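Local structure of NADP-dependent glyceraldehyde-3-phosphate dehydrogenase (Bacillus halodurans, 3PRL) at residues Ser369-Asp374 with Gly389-Ile394; Tyr78-Leu83 with Glu200-Ala205; Glu50-Ile55 with Val227-Ile232. The protein probably catalyses the NADP-dependent, non-phosphorylating oxidation of glyceraldehyde 3-phosphate, as a member of the aldehyde dehydrogenase family. One frame throughout, in Å; residues are numbered along the deposited sequence. Where two conformers were deposited one is given.

Contact 1: residues Ser369-Asp374 with Gly389-Ile394; sequences SPTLLD and GPVLPI
Val-391 turns its CG2 methyl to two side chains of the neighbouring strand, a clear example of how parallel strands match their side chains face by face. Val-391 CG2 lies 3.9 Å from Thr-371 CB and 4.0 Å from Leu-373 CD1, and the valine meets both partners at a slant. On the other face Leu-372 reaches across the gap. With its CG anti to the backbone N (chi1 -162°), Leu-372 carries CD1 to 4.1 Å from Leu-392 CB and 4.0 Å from Ile-394 CD1, while the same methyl rests 3.5 Å from the carbonyl O of Leu-392. At the far end, Asp-374 OD1 lies against Ile-394 CB.

The strands run only 15° apart. The N-H of Thr-371 is given to Pro-390 O (N to O 2.8 Å), and Thr-371 O takes the N-H of Leu-392; Leu-373 likewise donates to Leu-392 O and accepts from Ile-394 N. Thr-371 thus straddles Val-391, and Leu-373 straddles Pro-393, so the proline's missing N-H costs this pairing nothing. Pro-390 itself is the centre of an inverse gamma turn that leads into the strand.

Thr-371, Leu-373 and Val-391 pack against helix 337-352, whereas Leu-392 faces helix 274-286. Strand 356-359 pairs antiparallel with 367-374 on its other edge, and strand 391-397 continues the mixed sheet to strand 296-302.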
loop_
_atom_site.group_PDB
_atom_site.type_symbol
_atom_site.label_atom_id
_atom_site.label_comp_id
_atom_site.label_asym_id
_atom_site.label_seq_id
_atom_site.Cartn_x
_atom_site.Cartn_y
_atom_site.Cartn_z
ATOM N N SER D 369 -18.918 -38.202 -24.908
ATOM C CA SER D 369 -17.925 -38.936 -24.126
ATOM C C SER D 369 -16.671 -38.091 -23.972
ATOM O O SER D 369 -16.326 -37.344 -24.886
ATOM C CB SER D 369 -17.562 -40.262 -24.810
ATOM O OG SER D 369 -18.488 -41.279 -24.488
ATOM N N PRO D 370 -15.995 -38.180 -22.812
ATOM C CA PRO D 370 -14.739 -37.450 -22.771
ATOM C C PRO D 370 -13.827 -38.052 -23.840
ATOM O O PRO D 370 -13.735 -39.278 -23.973
ATOM C CB PRO D 370 -14.211 -37.713 -21.359
ATOM C CG PRO D 370 -14.926 -38.950 -20.889
ATOM C CD PRO D 370 -16.249 -38.942 -21.571
ATOM N N THR D 371 -13.200 -37.187 -24.622
ATOM C CA THR D 371 -12.443 -37.631 -25.768
ATOM C C THR D 371 -10.964 -37.330 -25.570
ATOM O O THR D 371 -10.578 -36.176 -25.341
ATOM C CB THR D 371 -13.003 -37.023 -27.087
ATOM O OG1 THR D 371 -14.413 -37.275 -27.172
ATOM C CG2 THR D 371 -12.333 -37.652 -28.285
ATOM N N LEU D 372 -10.150 -38.386 -25.636
ATOM C CA LEU D 372 -8.699 -38.263 -25.536
ATOM C C LEU D 372 -8.026 -38.577 -26.864
ATOM O O LEU D 372 -8.223 -39.658 -27.442
ATOM C CB LEU D 372 -8.138 -39.156 -24.426
ATOM C CG LEU D 372 -6.729 -38.816 -23.921
ATOM C CD1 LEU D 372 -6.684 -37.431 -23.274
ATOM C CD2 LEU D 372 -6.255 -39.866 -22.944
ATOM N N LEU D 373 -7.227 -37.620 -27.336
ATOM C CA LEU D 373 -6.466 -37.773 -28.569
ATOM C C LEU D 373 -4.980 -37.678 -28.284
ATOM O O LEU D 373 -4.550 -36.872 -27.459
ATOM C CB LEU D 373 -6.865 -36.699 -29.581
ATOM C CG LEU D 373 -8.353 -36.495 -29.880
ATOM C CD1 LEU D 373 -8.580 -35.118 -30.476
ATOM C CD2 LEU D 373 -8.898 -37.598 -30.807
ATOM N N ASP D 374 -4.199 -38.500 -28.973
ATOM C CA ASP D 374 -2.747 -38.507 -28.811
ATOM C C ASP D 374 -2.082 -38.140 -30.130
ATOM O O ASP D 374 -2.750 -38.070 -31.163
ATOM C CB ASP D 374 -2.253 -39.868 -28.286
ATOM C CG ASP D 374 -0.880 -39.792 -27.602
ATOM O OD1 ASP D 374 -0.234 -38.716 -27.617
ATOM O OD2 ASP D 374 -0.442 -40.825 -27.047
ATOM N N GLY D 389 -15.565 -28.007 -24.941
ATOM C CA GLY D 389 -16.098 -29.374 -24.926
ATOM C C GLY D 389 -15.110 -30.421 -24.447
ATOM O O GLY D 389 -13.904 -30.146 -24.390
ATOM N N PRO D 390 -15.612 -31.630 -24.103
ATOM C CA PRO D 390 -14.843 -32.633 -23.368
ATOM C C PRO D 390 -13.870 -33.367 -24.281
ATOM O O PRO D 390 -14.055 -34.556 -24.574
ATOM C CB PRO D 390 -15.920 -33.580 -22.850
ATOM C CG PRO D 390 -16.984 -33.530 -23.875
ATOM C CD PRO D 390 -16.930 -32.154 -24.510
ATOM N N VAL D 391 -12.845 -32.642 -24.715
ATOM C CA VAL D 391 -11.833 -33.154 -25.620
ATOM C C VAL D 391 -10.490 -32.611 -25.157
ATOM O O VAL D 391 -10.395 -31.456 -24.730
ATOM C CB VAL D 391 -12.134 -32.783 -27.104
ATOM C CG1 VAL D 391 -11.861 -31.291 -27.397
ATOM C CG2 VAL D 391 -11.340 -33.665 -28.051
ATOM N N LEU D 392 -9.460 -33.447 -25.204
ATOM C CA LEU D 392 -8.151 -33.050 -24.697
ATOM C C LEU D 392 -7.061 -33.637 -25.578
ATOM O O LEU D 392 -6.934 -34.864 -25.667
ATOM C CB LEU D 392 -7.971 -33.507 -23.240
ATOM C CG LEU D 392 -6.642 -33.205 -22.534
ATOM C CD1 LEU D 392 -6.386 -31.707 -22.469
ATOM C CD2 LEU D 392 -6.614 -33.833 -21.137
ATOM N N PRO D 393 -6.296 -32.774 -26.254
ATOM C CA PRO D 393 -5.191 -33.272 -27.071
ATOM C C PRO D 393 -3.905 -33.421 -26.276
ATOM O O PRO D 393 -3.657 -32.667 -25.343
ATOM C CB PRO D 393 -5.031 -32.191 -28.140
ATOM C CG PRO D 393 -5.529 -30.935 -27.485
ATOM C CD PRO D 393 -6.586 -31.351 -26.509
ATOM N N ILE D 394 -3.102 -34.411 -26.647
ATOM C CA ILE D 394 -1.756 -34.533 -26.114
ATOM C C ILE D 394 -0.771 -34.239 -27.251
ATOM O O ILE D 394 -0.918 -34.750 -28.371
ATOM C CB ILE D 394 -1.493 -35.929 -25.458
ATOM C CG1 ILE D 394 -2.712 -36.429 -24.647
ATOM C CG2 ILE D 394 -0.211 -35.912 -24.624
ATOM C CD1 ILE D 394 -3.138 -35.558 -23.469
#

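Contact 2: residues Tyr78-Leu83 with Glu200-Ala205; sequences YAWADL and EALADA
Ala-79 opens the interface with a methyl-to-methyl contact, its CB 3.9 Å from Ala-205 CB. The next residue, Trp-80, supplies the main surface. Its CG stands anti to the backbone N (chi1 178°), which lays the indole alongside helix 192-204, and Leu-202 packs over one face: the CD1 methyl sits 3.6 Å from the centroid of the six-membered ring and 3° off its normal, an almost ideal CH-pi contact. Ala-201 CB meets the ring at its edge, in plane, 3.9 Å from Trp-80 CD1, and NE1 is tied to Met-198 O one turn earlier in that helix, which fixes the rotation of the indole. A leucine at Trp-80 would probably open a gap beside Leu-202 and leave Met-198 O without this donor.

One turn on, Leu-83 CD1 enters among Ala-201, Asp-204 and Ala-205, 3.3 Å from Ala-201 O. The small alanines on both sides are consistent with the 8.3 Å approach of the axes of segments 78-83 and 200-204, which cross at 125°.

Helix 192-204 connects the adjacent parallel strands 182-186 and 212-214, so helix 70-86 packs against the helix of a beta-alpha-beta crossover, the building unit of the Rossmann-like coenzyme domain of aldehyde dehydrogenases.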
loop_
_atom_site.group_PDB
_atom_site.type_symbol
_atom_site.label_atom_id
_atom_site.label_comp_id
_atom_site.label_asym_id
_atom_site.label_seq_id
_atom_site.Cartn_x
_atom_site.Cartn_y
_atom_site.Cartn_z
ATOM N N TYR D 78 -23.626 -8.128 2.177
ATOM C CA TYR D 78 -23.735 -9.141 3.222
ATOM C C TYR D 78 -25.118 -9.792 3.171
ATOM O O TYR D 78 -25.233 -11.009 3.130
ATOM C CB TYR D 78 -23.523 -8.530 4.622
ATOM C CG TYR D 78 -22.130 -8.003 4.937
ATOM C CD1 TYR D 78 -21.015 -8.447 4.241
ATOM C CD2 TYR D 78 -21.931 -7.091 5.974
ATOM C CE1 TYR D 78 -19.744 -7.978 4.537
ATOM C CE2 TYR D 78 -20.660 -6.614 6.282
ATOM C CZ TYR D 78 -19.570 -7.061 5.555
ATOM O OH TYR D 78 -18.303 -6.599 5.847
ATOM N N ALA D 79 -26.165 -8.956 3.165
ATOM C CA ALA D 79 -27.570 -9.428 3.151
ATOM C C ALA D 79 -27.891 -10.271 1.926
ATOM O O ALA D 79 -28.560 -11.299 2.024
ATOM C CB ALA D 79 -28.543 -8.253 3.240
ATOM N N TRP D 80 -27.387 -9.833 0.776
ATOM C CA TRP D 80 -27.580 -10.551 -0.475
ATOM C C TRP D 80 -26.891 -11.907 -0.392
ATOM O O TRP D 80 -27.471 -12.914 -0.761
ATOM C CB TRP D 80 -27.020 -9.708 -1.621
ATOM C CG TRP D 80 -27.082 -10.295 -2.992
ATOM C CD1 TRP D 80 -27.971 -11.220 -3.469
ATOM C CD2 TRP D 80 -26.234 -9.952 -4.090
ATOM N NE1 TRP D 80 -27.714 -11.479 -4.790
ATOM C CE2 TRP D 80 -26.655 -10.712 -5.198
ATOM C CE3 TRP D 80 -25.165 -9.060 -4.245
ATOM C CZ2 TRP D 80 -26.033 -10.623 -6.446
ATOM C CZ3 TRP D 80 -24.545 -8.976 -5.473
ATOM C CH2 TRP D 80 -24.984 -9.745 -6.561
ATOM N N ALA D 81 -25.655 -11.910 0.111
ATOM C CA ALA D 81 -24.859 -13.131 0.256
ATOM C C ALA D 81 -25.569 -14.135 1.151
ATOM O O ALA D 81 -25.651 -15.328 0.810
ATOM C CB ALA D 81 -23.503 -12.814 0.804
ATOM N N ASP D 82 -26.082 -13.650 2.283
ATOM C CA ASP D 82 -26.830 -14.502 3.212
ATOM C C ASP D 82 -28.020 -15.177 2.529
ATOM O O ASP D 82 -28.193 -16.392 2.636
ATOM C CB ASP D 82 -27.305 -13.712 4.443
ATOM C CG ASP D 82 -26.163 -13.025 5.191
ATOM O OD1 ASP D 82 -24.978 -13.220 4.841
ATOM O OD2 ASP D 82 -26.458 -12.272 6.139
ATOM N N LEU D 83 -28.830 -14.384 1.833
ATOM C CA LEU D 83 -29.999 -14.910 1.138
ATOM C C LEU D 83 -29.627 -15.898 0.033
ATOM O O LEU D 83 -30.360 -16.846 -0.196
ATOM C CB LEU D 83 -30.884 -13.786 0.568
ATOM C CG LEU D 83 -31.498 -12.712 1.479
ATOM C CD1 LEU D 83 -32.602 -11.940 0.736
ATOM C CD2 LEU D 83 -32.036 -13.261 2.804
ATOM N N GLU D 200 -33.142 -11.502 -7.719
ATOM C CA GLU D 200 -34.264 -11.540 -6.791
ATOM C C GLU D 200 -33.824 -11.468 -5.328
ATOM O O GLU D 200 -34.392 -10.710 -4.537
ATOM C CB GLU D 200 -35.063 -12.816 -7.006
ATOM C CG GLU D 200 -36.006 -12.757 -8.192
ATOM C CD GLU D 200 -37.015 -13.885 -8.187
ATOM O OE1 GLU D 200 -37.474 -14.285 -7.092
ATOM O OE2 GLU D 200 -37.340 -14.366 -9.289
ATOM N N ALA D 201 -32.830 -12.288 -4.986
ATOM C CA ALA D 201 -32.238 -12.298 -3.647
ATOM C C ALA D 201 -31.664 -10.936 -3.265
ATOM O O ALA D 201 -31.712 -10.559 -2.108
ATOM C CB ALA D 201 -31.168 -13.396 -3.534
ATOM N N LEU D 202 -31.149 -10.192 -4.243
ATOM C CA LEU D 202 -30.593 -8.843 -4.002
ATOM C C LEU D 202 -31.714 -7.851 -3.700
ATOM O O LEU D 202 -31.586 -6.977 -2.830
ATOM C CB LEU D 202 -29.803 -8.368 -5.227
ATOM C CG LEU D 202 -28.624 -7.397 -5.097
ATOM C CD1 LEU D 202 -27.900 -7.331 -6.422
ATOM C CD2 LEU D 202 -29.037 -6.013 -4.670
ATOM N N ALA D 203 -32.804 -7.991 -4.448
ATOM C CA ALA D 203 -34.029 -7.228 -4.238
ATOM C C ALA D 203 -34.641 -7.524 -2.872
ATOM O O ALA D 203 -35.011 -6.603 -2.150
ATOM C CB ALA D 203 -35.039 -7.544 -5.355
ATOM N N ASP D 204 -34.737 -8.809 -2.528
ATOM C CA ASP D 204 -35.315 -9.248 -1.247
ATOM C C ASP D 204 -34.391 -8.863 -0.080
ATOM O O ASP D 204 -34.802 -8.858 1.083
ATOM C CB ASP D 204 -35.579 -10.771 -1.236
ATOM C CG ASP D 204 -36.645 -11.226 -2.263
ATOM O OD1 ASP D 204 -37.340 -10.382 -2.882
ATOM O OD2 ASP D 204 -36.784 -12.459 -2.450
ATOM N N ALA D 205 -33.141 -8.551 -0.412
ATOM C CA ALA D 205 -32.139 -8.106 0.557
ATOM C C ALA D 205 -32.275 -6.619 0.843
ATOM O O ALA D 205 -31.636 -6.095 1.764
ATOM C CB ALA D 205 -30.733 -8.422 0.043
#

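Contact 3: residues Glu50-Ile55 with Val227-Ile232; sequences EVNDAI and VEHPGI
Asn-52 turns its CG anti to the carbonyl carbon (chi1 -52°), and Ile-55 extends its outer arm fully (chi2 178°); between them they bring an amide oxygen and a methyl to the same imidazole, that of His-229. The case illustrates how a flat ring can be held by its edge and its face at once. At the edge, His-229 NE2 donates to Asn-52 OD1 over 3.0 Å. The bond is bent, with 136° at the hydrogen, and the donor stands above the carbonyl plane of the amide although the oxygen lies near the plane of the ring. Over one face, Ile-55 CD1 lies 3.5 Å from the centroid of the His-229 ring, a CH-pi contact displaced toward His-229 CG, which Ile-55 CD1 approaches to 3.4 Å.

The other ring nitrogen serves its own backbone: His-229 ND1 accepts the N-H of Gly-231 (N to ND1 3.1 Å). This bond lies within a type I beta turn from His-229 to Ile-232, closed by Ile-232 N on His-229 O. The turn links helix 223-227 to strand 234-238 of the coenzyme-binding domain, and the side chain of His-229 is about 10 Å from that of the NADP-binding Asp-224. With NE2 donating and ND1 accepting, the imidazole is probably neutral.

Ile-55 CG2 lies 3.9 Å from Gly-231 CA, close enough that any CB there would clash, and Ile-55 CD1 meets Ile-232 CD1 at 4.0 Å. Asn-52 OD1 accepts a second hydrogen bond from His-225 NE2, and the two histidine rings meet nearly at right angles.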
loop_
_atom_site.group_PDB
_atom_site.type_symbol
_atom_site.label_atom_id
_atom_site.label_comp_id
_atom_site.label_asym_id
_atom_site.label_seq_id
_atom_site.Cartn_x
_atom_site.Cartn_y
_atom_site.Cartn_z
ATOM N N GLU D 50 -37.361 0.143 -23.506
ATOM C CA GLU D 50 -37.243 -0.470 -22.184
ATOM C C GLU D 50 -35.777 -0.620 -21.731
ATOM O O GLU D 50 -35.508 -0.650 -20.527
ATOM C CB GLU D 50 -38.002 -1.793 -22.136
ATOM C CG GLU D 50 -39.479 -1.609 -22.454
ATOM C CD GLU D 50 -40.232 -2.902 -22.590
ATOM O OE1 GLU D 50 -39.824 -3.761 -23.403
ATOM O OE2 GLU D 50 -41.253 -3.041 -21.890
ATOM N N VAL D 51 -34.854 -0.675 -22.702
ATOM C CA VAL D 51 -33.400 -0.720 -22.469
ATOM C C VAL D 51 -32.806 0.652 -22.091
ATOM O O VAL D 51 -31.966 0.738 -21.193
ATOM C CB VAL D 51 -32.633 -1.329 -23.681
ATOM C CG1 VAL D 51 -31.155 -0.988 -23.636
ATOM C CG2 VAL D 51 -32.804 -2.833 -23.726
ATOM N N ASN D 52 -33.236 1.708 -22.789
ATOM C CA ASN D 52 -32.928 3.088 -22.404
ATOM C C ASN D 52 -33.514 3.378 -21.031
ATOM O O ASN D 52 -32.848 3.917 -20.167
ATOM C CB ASN D 52 -33.487 4.088 -23.425
ATOM C CG ASN D 52 -33.071 3.772 -24.851
ATOM O OD1 ASN D 52 -31.941 3.362 -25.097
ATOM N ND2 ASN D 52 -33.989 3.964 -25.802
ATOM N N ASP D 53 -34.763 2.979 -20.829
ATOM C CA ASP D 53 -35.438 3.198 -19.557
ATOM C C ASP D 53 -34.676 2.633 -18.375
ATOM O O ASP D 53 -34.580 3.279 -17.341
ATOM C CB ASP D 53 -36.868 2.664 -19.599
ATOM C CG ASP D 53 -37.847 3.671 -20.195
ATOM O OD1 ASP D 53 -37.393 4.725 -20.691
ATOM O OD2 ASP D 53 -39.068 3.410 -20.159
ATOM N N ALA D 54 -34.124 1.439 -18.545
ATOM C CA ALA D 54 -33.276 0.820 -17.536
ATOM C C ALA D 54 -31.999 1.626 -17.315
ATOM O O ALA D 54 -31.591 1.833 -16.176
ATOM C CB ALA D 54 -32.936 -0.600 -17.936
ATOM N N ILE D 55 -31.381 2.085 -18.400
ATOM C CA ILE D 55 -30.154 2.886 -18.296
ATOM C C ILE D 55 -30.372 4.222 -17.576
ATOM O O ILE D 55 -29.485 4.693 -16.854
ATOM C CB ILE D 55 -29.465 3.088 -19.671
ATOM C CG1 ILE D 55 -28.896 1.750 -20.151
ATOM C CG2 ILE D 55 -28.338 4.121 -19.584
ATOM C CD1 ILE D 55 -28.229 1.791 -21.510
ATOM N N VAL D 227 -24.054 -1.709 -25.827
ATOM C CA VAL D 227 -22.615 -1.492 -25.888
ATOM C C VAL D 227 -22.251 -0.112 -26.445
ATOM O O VAL D 227 -21.203 0.443 -26.099
ATOM C CB VAL D 227 -21.935 -2.676 -26.647
ATOM C CG1 VAL D 227 -20.789 -2.246 -27.531
ATOM C CG2 VAL D 227 -21.486 -3.730 -25.658
ATOM N N GLU D 228 -23.153 0.435 -27.263
ATOM C CA GLU D 228 -23.007 1.738 -27.906
ATOM C C GLU D 228 -23.640 2.904 -27.142
ATOM O O GLU D 228 -23.591 4.032 -27.605
ATOM C CB GLU D 228 -23.611 1.689 -29.317
ATOM C CG GLU D 228 -22.868 0.798 -30.308
ATOM C CD GLU D 228 -23.579 0.646 -31.661
ATOM O OE1 GLU D 228 -24.767 1.029 -31.786
ATOM O OE2 GLU D 228 -22.942 0.124 -32.608
ATOM N N HIS D 229 -24.244 2.636 -25.988
ATOM C CA HIS D 229 -25.050 3.643 -25.283
ATOM C C HIS D 229 -24.236 4.677 -24.505
ATOM O O HIS D 229 -23.511 4.307 -23.572
ATOM C CB HIS D 229 -26.029 2.955 -24.324
ATOM C CG HIS D 229 -27.310 3.704 -24.138
ATOM N ND1 HIS D 229 -27.423 4.786 -23.296
ATOM C CD2 HIS D 229 -28.533 3.520 -24.683
ATOM C CE1 HIS D 229 -28.661 5.244 -23.335
ATOM N NE2 HIS D 229 -29.356 4.493 -24.172
ATOM N N PRO D 230 -24.382 5.982 -24.852
ATOM C CA PRO D 230 -23.679 7.040 -24.124
ATOM C C PRO D 230 -23.915 7.017 -22.606
ATOM O O PRO D 230 -23.098 7.557 -21.856
ATOM C CB PRO D 230 -24.233 8.337 -24.741
ATOM C CG PRO D 230 -25.500 7.945 -25.412
ATOM C CD PRO D 230 -25.275 6.543 -25.887
ATOM N N GLY D 231 -25.000 6.373 -22.165
ATOM C CA GLY D 231 -25.316 6.244 -20.733
ATOM C C GLY D 231 -24.484 5.241 -19.951
ATOM O O GLY D 231 -24.602 5.150 -18.731
ATOM N N ILE D 232 -23.647 4.483 -20.660
ATOM C CA ILE D 232 -22.780 3.468 -20.062
ATOM C C ILE D 232 -21.371 4.031 -19.882
ATOM O O ILE D 232 -20.770 4.578 -20.828
ATOM C CB ILE D 232 -22.730 2.179 -20.935
ATOM C CG1 ILE D 232 -24.135 1.552 -21.099
ATOM C CG2 ILE D 232 -21.701 1.171 -20.402
ATOM C CD1 ILE D 232 -24.750 0.936 -19.835
#

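Read from the N terminus, the chain makes successive helices 48-65 and 70-86, and each later receives a partner from the coenzyme-binding alpha/beta region. Contact 3 closes the wider loop, joining the first helix to the turn before strand 234-238. Contact 2 is nested inside it and joins the second helix to helix 192-204; the centres of the two contacts are 25 Å apart. Both are complete before contact 1 begins. That contact closes a short loop of 14 residues and joins two parallel strands in a separate mixed sheet. Its centre is about 40 Å from that of contact 2 and 42 Å from that of contact 3, across the chain's centre.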